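PDB 5XYH: CbsA from Xanthomonas oryzae pv. oryzae, which probably hydrolyses beta-1,4-glucosidic bonds of cellulose, releasing cellobiose from chain ends and so helping to break down plant cell walls. Local coordinates for residues Asp125-Ala128 / Ser129-Asn133; Lys176-Leu179 / Asp180-Ala184; Gly253-Pro256 / Ile257-Thr261; Ala348-Gly351 / Gly352-Ala356; Pro387-Thr390 / Thr391-Gly394. All blocks are in the same frame, centred on the assembly; numbering follows the deposited sequence.

Interaction 1: Asp125-Ala128 / Ser129-Asn133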
loop_
_atom_site.group_PDB
_atom_site.type_symbol
_atom_site.label_atom_id
_atom_site.label_comp_id
_atom_site.label_asym_id
_atom_site.label_seq_id
_atom_site.Cartn_x
_atom_site.Cartn_y
_atom_site.Cartn_z
ATOM N N ASP A 125 12.656 4.532 -17.327
ATOM C CA ASP A 125 12.834 5.509 -18.403
ATOM C C ASP A 125 11.553 5.677 -19.227
ATOM O O ASP A 125 11.182 6.803 -19.585
ATOM C CB ASP A 125 14.007 5.106 -19.302
ATOM C CG ASP A 125 15.378 5.444 -18.692
ATOM O OD1 ASP A 125 15.447 6.028 -17.588
ATOM O OD2 ASP A 125 16.398 5.097 -19.321
ATOM N N VAL A 126 10.856 4.571 -19.516
ATOM C CA VAL A 126 9.638 4.631 -20.321
ATOM C C VAL A 126 8.531 5.349 -19.560
ATOM O O VAL A 126 7.819 6.193 -20.122
ATOM C CB VAL A 126 9.211 3.215 -20.752
ATOM C CG1 VAL A 126 7.839 3.231 -21.399
ATOM C CG2 VAL A 126 10.244 2.617 -21.719
ATOM N N ILE A 127 8.380 5.046 -18.264
ATOM C CA ILE A 127 7.407 5.763 -17.436
ATOM C C ILE A 127 7.729 7.250 -17.393
ATOM O O ILE A 127 6.846 8.101 -17.572
ATOM C CB ILE A 127 7.364 5.171 -16.018
ATOM C CG1 ILE A 127 6.861 3.725 -16.078
ATOM C CG2 ILE A 127 6.476 6.027 -15.113
ATOM C CD1 ILE A 127 7.044 2.980 -14.814
ATOM N N ALA A 128 8.994 7.583 -17.126
ATOM C CA ALA A 128 9.379 8.986 -16.992
ATOM C C ALA A 128 9.159 9.764 -18.289
ATOM O O ALA A 128 8.666 10.901 -18.263
ATOM C CB ALA A 128 10.835 9.081 -16.547
ATOM N N SER A 129 9.508 9.176 -19.436
ATOM C CA SER A 129 9.306 9.905 -20.687
ATOM C C SER A 129 7.828 10.035 -21.014
ATOM O O SER A 129 7.402 11.058 -21.559
ATOM C CB SER A 129 10.052 9.234 -21.833
ATOM O OG SER A 129 9.523 7.947 -22.083
ATOM N N THR A 130 7.025 9.033 -20.659
ATOM C CA THR A 130 5.579 9.171 -20.807
ATOM C C THR A 130 5.040 10.296 -19.931
ATOM O O THR A 130 4.258 11.136 -20.393
ATOM C CB THR A 130 4.900 7.843 -20.477
ATOM O OG1 THR A 130 5.427 6.836 -21.349
ATOM C CG2 THR A 130 3.387 7.952 -20.659
ATOM N N LEU A 131 5.442 10.337 -18.659
ATOM C CA LEU A 131 4.900 11.371 -17.783
ATOM C C LEU A 131 5.384 12.764 -18.176
ATOM O O LEU A 131 4.681 13.752 -17.930
ATOM C CB LEU A 131 5.249 11.083 -16.318
ATOM C CG LEU A 131 4.726 9.788 -15.703
ATOM C CD1 LEU A 131 5.243 9.608 -14.284
ATOM C CD2 LEU A 131 3.199 9.752 -15.726
ATOM N N ALA A 132 6.566 12.875 -18.790
ATOM C CA ALA A 132 7.095 14.202 -19.101
ATOM C C ALA A 132 6.426 14.848 -20.313
ATOM O O ALA A 132 6.728 16.007 -20.622
ATOM C CB ALA A 132 8.609 14.123 -19.329
ATOM N N ASN A 133 5.548 14.126 -21.004
ATOM C CA ASN A 133 4.885 14.625 -22.205
ATOM C C ASN A 133 4.122 15.909 -21.899
ATOM O O ASN A 133 3.230 15.897 -21.034
ATOM C CB ASN A 133 3.932 13.552 -22.734
ATOM C CG ASN A 133 3.294 13.916 -24.067
ATOM O OD1 ASN A 133 3.223 15.078 -24.448
ATOM N ND2 ASN A 133 2.771 12.902 -24.762
#

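Interaction 2: Lys176-Leu179 / Asp180-Ala184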
loop_
_atom_site.group_PDB
_atom_site.type_symbol
_atom_site.label_atom_id
_atom_site.label_comp_id
_atom_site.label_asym_id
_atom_site.label_seq_id
_atom_site.Cartn_x
_atom_site.Cartn_y
_atom_site.Cartn_z
ATOM N N LYS A 176 17.014 5.007 -5.967
ATOM C CA LYS A 176 17.673 6.259 -6.321
ATOM C C LYS A 176 17.373 6.642 -7.764
ATOM O O LYS A 176 17.057 7.803 -8.058
ATOM C CB LYS A 176 19.185 6.145 -6.090
ATOM C CG LYS A 176 19.979 7.303 -6.666
ATOM C CD LYS A 176 21.478 7.042 -6.608
ATOM C CE LYS A 176 22.239 8.304 -6.928
ATOM N NZ LYS A 176 23.712 8.175 -6.775
ATOM N N TYR A 177 17.443 5.667 -8.678
ATOM C CA TYR A 177 17.189 5.961 -10.085
ATOM C C TYR A 177 15.733 6.356 -10.307
ATOM O O TYR A 177 15.440 7.311 -11.042
ATOM C CB TYR A 177 17.558 4.743 -10.938
ATOM C CG TYR A 177 17.601 5.009 -12.423
ATOM C CD1 TYR A 177 18.765 5.461 -13.029
ATOM C CD2 TYR A 177 16.483 4.805 -13.218
ATOM C CE1 TYR A 177 18.815 5.715 -14.377
ATOM C CE2 TYR A 177 16.524 5.052 -14.580
ATOM C CZ TYR A 177 17.694 5.506 -15.155
ATOM O OH TYR A 177 17.752 5.743 -16.513
ATOM N N ALA A 178 14.803 5.623 -9.685
ATOM C CA ALA A 178 13.394 5.984 -9.779
ATOM C C ALA A 178 13.169 7.406 -9.296
ATOM O O ALA A 178 12.526 8.207 -9.982
ATOM C CB ALA A 178 12.537 5.000 -8.980
ATOM N N LEU A 179 13.709 7.747 -8.124
ATOM C CA LEU A 179 13.485 9.089 -7.593
ATOM C C LEU A 179 14.101 10.150 -8.496
ATOM O O LEU A 179 13.461 11.169 -8.778
ATOM C CB LEU A 179 14.025 9.219 -6.167
ATOM C CG LEU A 179 13.235 8.470 -5.081
ATOM C CD1 LEU A 179 13.969 8.588 -3.763
ATOM C CD2 LEU A 179 11.793 8.950 -4.948
ATOM N N ASP A 180 15.319 9.909 -8.990
ATOM C CA ASP A 180 15.977 10.890 -9.857
ATOM C C ASP A 180 15.143 11.173 -11.100
ATOM O O ASP A 180 14.878 12.334 -11.439
ATOM C CB ASP A 180 17.372 10.399 -10.258
ATOM C CG ASP A 180 18.443 10.758 -9.245
ATOM O OD1 ASP A 180 18.199 11.660 -8.415
ATOM O OD2 ASP A 180 19.535 10.142 -9.281
ATOM N N LYS A 181 14.697 10.116 -11.784
ATOM C CA LYS A 181 14.039 10.310 -13.072
ATOM C C LYS A 181 12.622 10.834 -12.905
ATOM O O LYS A 181 12.143 11.594 -13.749
ATOM C CB LYS A 181 14.041 8.998 -13.861
ATOM C CG LYS A 181 15.439 8.484 -14.175
ATOM C CD LYS A 181 16.043 9.227 -15.348
ATOM C CE LYS A 181 15.160 9.030 -16.583
ATOM N NZ LYS A 181 15.820 9.426 -17.862
ATOM N N LEU A 182 11.947 10.454 -11.823
ATOM C CA LEU A 182 10.568 10.873 -11.627
ATOM C C LEU A 182 10.493 12.256 -10.990
ATOM O O LEU A 182 9.651 13.070 -11.384
ATOM C CB LEU A 182 9.828 9.830 -10.792
ATOM C CG LEU A 182 9.709 8.470 -11.496
ATOM C CD1 LEU A 182 9.264 7.395 -10.512
ATOM C CD2 LEU A 182 8.749 8.536 -12.664
ATOM N N HIS A 183 11.378 12.553 -10.031
ATOM C CA HIS A 183 11.383 13.890 -9.444
ATOM C C HIS A 183 11.750 14.967 -10.459
ATOM O O HIS A 183 11.366 16.125 -10.279
ATOM C CB HIS A 183 12.344 13.970 -8.251
ATOM C CG HIS A 183 12.418 15.337 -7.635
ATOM N ND1 HIS A 183 11.335 15.943 -7.036
ATOM C CD2 HIS A 183 13.435 16.232 -7.561
ATOM C CE1 HIS A 183 11.682 17.144 -6.604
ATOM N NE2 HIS A 183 12.952 17.343 -6.909
ATOM N N ALA A 184 12.469 14.614 -11.524
ATOM C CA ALA A 184 12.858 15.594 -12.531
ATOM C C ALA A 184 11.658 16.199 -13.255
ATOM O O ALA A 184 11.781 17.268 -13.862
ATOM C CB ALA A 184 13.796 14.938 -13.547
#

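Interaction 3: Gly253-Pro256 / Ile257-Thr261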
loop_
_atom_site.group_PDB
_atom_site.type_symbol
_atom_site.label_atom_id
_atom_site.label_comp_id
_atom_site.label_asym_id
_atom_site.label_seq_id
_atom_site.Cartn_x
_atom_site.Cartn_y
_atom_site.Cartn_z
ATOM N N GLY A 253 -3.066 -6.980 35.008
ATOM C CA GLY A 253 -2.294 -8.072 35.569
ATOM C C GLY A 253 -0.809 -7.793 35.598
ATOM O O GLY A 253 0.001 -8.722 35.467
ATOM N N GLY A 254 -0.424 -6.525 35.734
ATOM C CA GLY A 254 0.970 -6.171 35.856
ATOM C C GLY A 254 1.733 -6.107 34.555
ATOM O O GLY A 254 2.959 -5.962 34.589
ATOM N N GLN A 255 1.054 -6.208 33.410
ATOM C CA GLN A 255 1.740 -6.210 32.125
ATOM C C GLN A 255 1.059 -5.238 31.172
ATOM O O GLN A 255 -0.173 -5.105 31.194
ATOM C CB GLN A 255 1.757 -7.609 31.486
ATOM C CG GLN A 255 2.461 -8.690 32.307
ATOM C CD GLN A 255 3.942 -8.430 32.496
ATOM O OE1 GLN A 255 4.607 -7.845 31.632
ATOM N NE2 GLN A 255 4.471 -8.868 33.637
ATOM N N PRO A 256 1.830 -4.557 30.321
ATOM C CA PRO A 256 1.227 -3.616 29.369
ATOM C C PRO A 256 0.508 -4.362 28.261
ATOM O O PRO A 256 0.951 -5.420 27.817
ATOM C CB PRO A 256 2.434 -2.849 28.821
ATOM C CG PRO A 256 3.550 -3.832 28.897
ATOM C CD PRO A 256 3.294 -4.637 30.163
ATOM N N ILE A 257 -0.598 -3.780 27.787
ATOM C CA ILE A 257 -1.374 -4.459 26.757
ATOM C C ILE A 257 -0.581 -4.604 25.470
ATOM O O ILE A 257 -0.905 -5.464 24.646
ATOM C CB ILE A 257 -2.711 -3.747 26.498
ATOM C CG1 ILE A 257 -2.489 -2.284 26.095
ATOM C CG2 ILE A 257 -3.625 -3.886 27.725
ATOM C CD1 ILE A 257 -3.736 -1.647 25.519
ATOM N N SER A 258 0.462 -3.784 25.278
ATOM C CA SER A 258 1.351 -3.955 24.135
ATOM C C SER A 258 2.024 -5.319 24.136
ATOM O O SER A 258 2.476 -5.777 23.081
ATOM C CB SER A 258 2.418 -2.865 24.136
ATOM O OG SER A 258 3.211 -2.980 25.310
ATOM N N SER A 259 2.103 -5.974 25.296
ATOM C CA SER A 259 2.724 -7.284 25.416
ATOM C C SER A 259 1.743 -8.422 25.182
ATOM O O SER A 259 2.121 -9.589 25.347
ATOM C CB SER A 259 3.363 -7.446 26.794
ATOM O OG SER A 259 2.366 -7.709 27.772
ATOM N N SER A 260 0.500 -8.119 24.816
ATOM C CA SER A 260 -0.435 -9.172 24.442
ATOM C C SER A 260 0.121 -9.985 23.279
ATOM O O SER A 260 1.009 -9.539 22.538
ATOM C CB SER A 260 -1.781 -8.575 24.036
ATOM O OG SER A 260 -1.578 -7.646 22.978
ATOM N N THR A 261 -0.450 -11.185 23.099
ATOM C CA THR A 261 -0.058 -12.045 21.984
ATOM C C THR A 261 -0.176 -11.316 20.653
ATOM O O THR A 261 0.733 -11.376 19.824
ATOM C CB THR A 261 -0.916 -13.314 21.959
ATOM O OG1 THR A 261 -0.634 -14.118 23.117
ATOM C CG2 THR A 261 -0.608 -14.116 20.720
#

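Interaction 4: Ala348-Gly351 / Gly352-Ala356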
loop_
_atom_site.group_PDB
_atom_site.type_symbol
_atom_site.label_atom_id
_atom_site.label_comp_id
_atom_site.label_asym_id
_atom_site.label_seq_id
_atom_site.Cartn_x
_atom_site.Cartn_y
_atom_site.Cartn_z
ATOM N N ALA A 348 -8.562 14.365 1.173
ATOM C CA ALA A 348 -7.450 15.310 1.101
ATOM C C ALA A 348 -7.189 15.952 2.464
ATOM O O ALA A 348 -8.126 16.370 3.153
ATOM C CB ALA A 348 -7.752 16.386 0.055
ATOM N N ALA A 349 -5.918 15.999 2.863
ATOM C CA ALA A 349 -5.470 16.754 4.033
ATOM C C ALA A 349 -6.330 16.556 5.286
ATOM O O ALA A 349 -6.814 17.532 5.871
ATOM C CB ALA A 349 -5.374 18.232 3.682
ATOM N N PRO A 350 -6.532 15.313 5.735
ATOM C CA PRO A 350 -7.444 15.082 6.869
ATOM C C PRO A 350 -6.948 15.618 8.208
ATOM O O PRO A 350 -7.752 15.687 9.145
ATOM C CB PRO A 350 -7.569 13.550 6.913
ATOM C CG PRO A 350 -6.290 13.061 6.322
ATOM C CD PRO A 350 -6.004 14.041 5.200
ATOM N N GLY A 351 -5.686 15.982 8.341
ATOM C CA GLY A 351 -5.197 16.603 9.563
ATOM C C GLY A 351 -3.714 16.350 9.807
ATOM O O GLY A 351 -3.143 15.328 9.439
ATOM N N GLY A 352 -3.067 17.323 10.446
ATOM C CA GLY A 352 -1.675 17.149 10.823
ATOM C C GLY A 352 -0.785 16.974 9.612
ATOM O O GLY A 352 -0.954 17.638 8.580
ATOM N N HIS A 353 0.160 16.041 9.723
ATOM C CA HIS A 353 1.119 15.778 8.665
ATOM C C HIS A 353 0.631 14.712 7.682
ATOM O O HIS A 353 1.430 14.203 6.902
ATOM C CB HIS A 353 2.466 15.384 9.276
ATOM C CG HIS A 353 2.872 16.264 10.416
ATOM N ND1 HIS A 353 3.224 17.586 10.239
ATOM C CD2 HIS A 353 2.950 16.030 11.749
ATOM C CE1 HIS A 353 3.502 18.129 11.414
ATOM N NE2 HIS A 353 3.352 17.203 12.345
ATOM N N ILE A 354 -0.657 14.380 7.697
ATOM C CA ILE A 354 -1.226 13.429 6.740
ATOM C C ILE A 354 -1.649 14.207 5.504
ATOM O O ILE A 354 -2.626 14.959 5.548
ATOM C CB ILE A 354 -2.415 12.661 7.333
ATOM C CG1 ILE A 354 -2.020 12.003 8.656
ATOM C CG2 ILE A 354 -2.958 11.644 6.325
ATOM C CD1 ILE A 354 -0.844 11.049 8.544
ATOM N N HIS A 355 -0.922 14.020 4.393
ATOM C CA HIS A 355 -1.289 14.723 3.170
ATOM C C HIS A 355 -2.616 14.208 2.614
ATOM O O HIS A 355 -3.399 14.988 2.054
ATOM C CB HIS A 355 -0.177 14.601 2.117
ATOM C CG HIS A 355 0.929 15.608 2.276
ATOM N ND1 HIS A 355 1.965 15.728 1.373
ATOM C CD2 HIS A 355 1.154 16.542 3.230
ATOM C CE1 HIS A 355 2.775 16.698 1.759
ATOM N NE2 HIS A 355 2.313 17.200 2.888
ATOM N N ALA A 356 -2.895 12.915 2.762
ATOM C CA ALA A 356 -4.120 12.366 2.190
ATOM C C ALA A 356 -4.315 10.939 2.678
ATOM O O ALA A 356 -3.345 10.255 3.002
ATOM C CB ALA A 356 -4.082 12.387 0.653
#

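Interaction 5: Pro387-Thr390 / Thr391-Gly394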
loop_
_atom_site.group_PDB
_atom_site.type_symbol
_atom_site.label_atom_id
_atom_site.label_comp_id
_atom_site.label_asym_id
_atom_site.label_seq_id
_atom_site.Cartn_x
_atom_site.Cartn_y
_atom_site.Cartn_z
ATOM N N PRO A 387 -5.584 -20.564 2.606
ATOM C CA PRO A 387 -6.283 -20.549 3.914
ATOM C C PRO A 387 -5.812 -21.612 4.903
ATOM O O PRO A 387 -5.954 -21.404 6.118
ATOM C CB PRO A 387 -7.752 -20.774 3.535
ATOM C CG PRO A 387 -7.855 -20.316 2.126
ATOM C CD PRO A 387 -6.521 -20.515 1.470
ATOM N N THR A 388 -5.257 -22.731 4.423
ATOM C CA THR A 388 -4.913 -23.885 5.243
ATOM C C THR A 388 -3.461 -23.878 5.705
ATOM O O THR A 388 -3.047 -24.785 6.437
ATOM C CB THR A 388 -5.181 -25.188 4.464
ATOM O OG1 THR A 388 -4.207 -25.327 3.414
ATOM C CG2 THR A 388 -6.580 -25.181 3.854
ATOM N N TYR A 389 -2.677 -22.894 5.290
ATOM C CA TYR A 389 -1.242 -22.914 5.545
ATOM C C TYR A 389 -0.942 -22.383 6.941
ATOM O O TYR A 389 -1.483 -21.355 7.355
ATOM C CB TYR A 389 -0.535 -22.091 4.473
ATOM C CG TYR A 389 0.944 -21.840 4.663
ATOM C CD1 TYR A 389 1.872 -22.874 4.568
ATOM C CD2 TYR A 389 1.416 -20.558 4.896
ATOM C CE1 TYR A 389 3.237 -22.625 4.728
ATOM C CE2 TYR A 389 2.770 -20.306 5.052
ATOM C CZ TYR A 389 3.673 -21.340 4.962
ATOM O OH TYR A 389 5.013 -21.085 5.120
ATOM N N THR A 390 -0.094 -23.099 7.681
ATOM C CA THR A 390 0.383 -22.616 8.973
ATOM C C THR A 390 1.675 -21.837 8.748
ATOM O O THR A 390 2.667 -22.401 8.279
ATOM C CB THR A 390 0.600 -23.767 9.955
ATOM O OG1 THR A 390 -0.656 -24.417 10.217
ATOM C CG2 THR A 390 1.160 -23.209 11.271
ATOM N N THR A 391 1.650 -20.534 9.055
ATOM C CA THR A 391 2.772 -19.643 8.780
ATOM C C THR A 391 3.928 -19.922 9.739
ATOM O O THR A 391 3.777 -20.656 10.714
ATOM C CB THR A 391 2.329 -18.184 8.920
ATOM O OG1 THR A 391 2.143 -17.892 10.309
ATOM C CG2 THR A 391 1.031 -17.932 8.163
ATOM N N PRO A 392 5.100 -19.326 9.498
ATOM C CA PRO A 392 6.185 -19.424 10.490
ATOM C C PRO A 392 5.843 -18.790 11.835
ATOM O O PRO A 392 6.561 -19.029 12.820
ATOM C CB PRO A 392 7.350 -18.689 9.817
ATOM C CG PRO A 392 7.032 -18.729 8.342
ATOM C CD PRO A 392 5.548 -18.696 8.237
ATOM N N ASP A 393 4.784 -17.986 11.903
ATOM C CA ASP A 393 4.358 -17.371 13.150
ATOM C C ASP A 393 3.385 -18.241 13.919
ATOM O O ASP A 393 2.962 -17.856 15.014
ATOM C CB ASP A 393 3.750 -15.992 12.876
ATOM C CG ASP A 393 4.809 -14.975 12.536
ATOM O OD1 ASP A 393 5.832 -14.953 13.252
ATOM O OD2 ASP A 393 4.649 -14.211 11.568
ATOM N N GLY A 394 3.038 -19.403 13.378
ATOM C CA GLY A 394 2.278 -20.385 14.119
ATOM C C GLY A 394 0.780 -20.222 14.085
ATOM O O GLY A 394 0.099 -20.786 14.945
#

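Interaction 1: Asp125-Ala128 / Ser129-Asn133
V126 O is gripped by T130 through both its backbone and its side chain, one helical turn further on. T130 N lies 3.0 Å from V126 O and T130 OG1 only 2.8 Å from the same oxygen, and the two donors come in from opposite faces of the carbonyl plane. With chi1 at -58°, T130 OG1 sits beside its own backbone N, which folds the hydroxyl back toward the preceding turn and sends CG2 the other way. S129 OG lies 3.1 Å from V126 O and 3.2 Å from D125 O. The regular helical bonds continue alongside: S129 N to D125 O, and L131 N to I127 O at 2.9 Å. On the buried flank I127 and L131 run side by side, I127 CG2 touching L131 CD1 at 3.9 Å. Further out, helix 69-79 covers T130 and L131, with L73 touching both, while I57 of helix 54-58 packs on V126 and I127. The whole contact is thus the last part of helix 113-131, where it leads toward the loop at N133. Its chemistry implies that the T130 hydroxyl spends its donor on a carbonyl of its own helix, so that V126 O has two donors from one residue and the T130 side chain is tied down against the turn behind it.

Interaction 2: Lys176-Leu179 / Asp180-Ala184
Helix 170-183 carries this contact, one of the helices packed around the central, mainly parallel sheet of the glycosyl hydrolase family 6 fold, and its side-chain core is a CH-pi pair one turn apart. Y177 and K181 lie side by side and point the same way, the lysine chain running over one face of the phenol ring. K181 CG is 3.9 Å from the centroid of the Y177 ring, 23° off the ring normal and displaced toward the rim, with Y177 CE2 the ring atom nearest to it. Bends at chi2 (-79°) and chi3 carry the rest of the lysine past the phenol oxygen. Both polar ends reach helix 113-131: Y177 OH hydrogen-bonds to D125 OD1, and K181 NZ makes a long, weak ion pair with the same carboxylate oxygen. Four backbone bonds of the usual i to i+4 kind hold the helix beneath, among them K181 N to Y177 O at 3.0 Å. On the inner flank L179 and L182 press on strands 140-145 and 188-193, and A178 CB reaches L182 CD1 only loosely, at 4.3 Å. K176 and D180 are opposite charges one turn apart that do not form an ion pair. D180 OD1 is bound by A221 N, and the extended lysine passes D180 slantwise, leaving K176 CG 3.9 Å from D180 OD2 but K176 NZ 5.3 Å from that oxygen.

Interaction 3: Gly253-Pro256 / Ile257-Thr261
From P256 to I257 the chain changes from extended to tightly wound: Q255 and P256 form the second strand of a small hairpin whose partner is 251-252, and residues 257-259 curl into a single 3-10 turn. G253 and G254, both at positive phi, make the reversal between the two strands. Where the strand ends, P256 O becomes the hinge of the new turn. S259 N binds it at 2.8 Å, the bond between residues three apart that defines a 3-10 turn, arriving well above the carbonyl plane. S259 OG binds the same oxygen at 2.7 Å but lies in that plane, so the two donors use different directions. A chi1 of 77° wedges the S259 hydroxyl between its own backbone N and carbonyl carbon, which swings it back over the start of the turn and brings it within 3.8 Å of Q255 CB. The proline ring touches two hydroxyls: P256 CB is 3.6 Å from S258 OG, and P256 CD is 4.0 Å from S259 OG. One residue further along the pattern repeats, as S260 N and S260 OG both bind I257 O, the hydroxyl at 2.8 Å and almost in line with the carbonyl bond. I257 faces the interior, packing on Y319 and V320 of helix 316-323 and on F269, while W265 touches S259. Here the doubled i to i+3 bonding, amide and hydroxyl of one serine on one carbonyl, marks a 3-10 turn and the residue after it, linking a short surface hairpin to the body of the domain.

Interaction 4: Ala348-Gly351 / Gly352-Ala356
A349 and H355 join the two arms of a beta hairpin, strands 347-351 and 354-358, closed by a type II' turn from G351 to I354. A349 N donates to H355 O at 2.8 Å, approaching from above the carbonyl plane with an N-H...O angle of 149°. The side-chain amide of N6 supplies a second hydrogen bond to H355 O, so this acceptor serves both the hairpin and the N-terminal segment. At the turn, I354 N closes the loop on G351 O at 3.2 Å, tilted from the carbonyl plane. G352 holds the first corner with phi at 63° and psi at -138°, the backbone shape expected there for a type II' turn and one that glycine adopts readily. Between these two bonds P350 has no N-H to offer, which probably contributes to the weak pairing of 349-351, where A349 also leaves extended geometry; the prolyl ring makes an apolar contact instead. It meets I354 at about a right angle, P350 CG touching I354 CG2 at 3.6 Å, while P350 CD lies 3.5 Å from I354 O. The other edge of the second arm is satisfied from outside: H353 and H355 form backbone bonds with F293 of strand 292-296, the parallel neighbour in the central sheet. The side chain of I354 packs on F293 and I295 of that strand, and the H353 ring stacks on Y279. H355 is buried, and its imidazole has a polar partner from a further strand of the sheet, H355 ND1 being hydrogen-bonded to Y191 OH.

Interaction 5: Pro387-Thr390 / Thr391-Gly394
The phenol ring of Y389 lies beside the backbone of T391 and forms the tightly packed part of the contact beyond adjacent residues. Y389 CE2 comes within 3.8 Å of T391 CA, and T391 N stands 4.1 Å above the plane of the Y389 ring, over one face but displaced toward the rim. Having CG anti to the backbone N (chi1 172°) turns the ring forward along the chain, where Y389 OH reaches 4.0 Å from P392 CD; the tyrosine and proline side chains cross at about a right angle. T391 itself is buried, with Y384 packing against its side chain, and R383 touches Y389. Toward solvent, the exposed T390 rests its CG2 on the next residue, 3.5 Å from T391 N; its reach across to G394 C, 4.1 Å from T390 CG2, is loose. P392, D393 and G394 lie at the surface in a type I turn whose hydrogen bonds lie within 391-394: G394 N binds T391 O at 3.0 Å. Alongside it, T391 OG1 accepts from D393 N at 3.1 Å with a bent N-H...O angle of 139°, an ST turn, and the same hydroxyl has a weak hydrogen bond with T395 O. No hydrogen bond links 387-390 to 391-394. The chemistry therefore implies a division of labour: hydrogen bonds within 391-394 shape the turn, whereas between the two segments the tyrosine meets it by van der Waals packing.

Along the chain the five contacts come strictly in series, from interaction 1 to interaction 5. Interactions 1 and 2 touch, their centres 11 Å apart: helices 113-131 and 170-183 pack together, L131 meeting L182 and A128 lying over the backbone of K181. Interaction 4 lies in the central sheet, its centre about 24 Å from that of interaction 2. Interaction 3, a short hairpin strand with the turn after it, and interaction 5, a loop, lie on the opposite side of the chain's centre from the helical pair, their nearest atoms about 8 Å apart without touching. Thus two neighbouring helices flank the sheet, strand 354-358 belongs to it, and interactions 3 and 5 are peripheral.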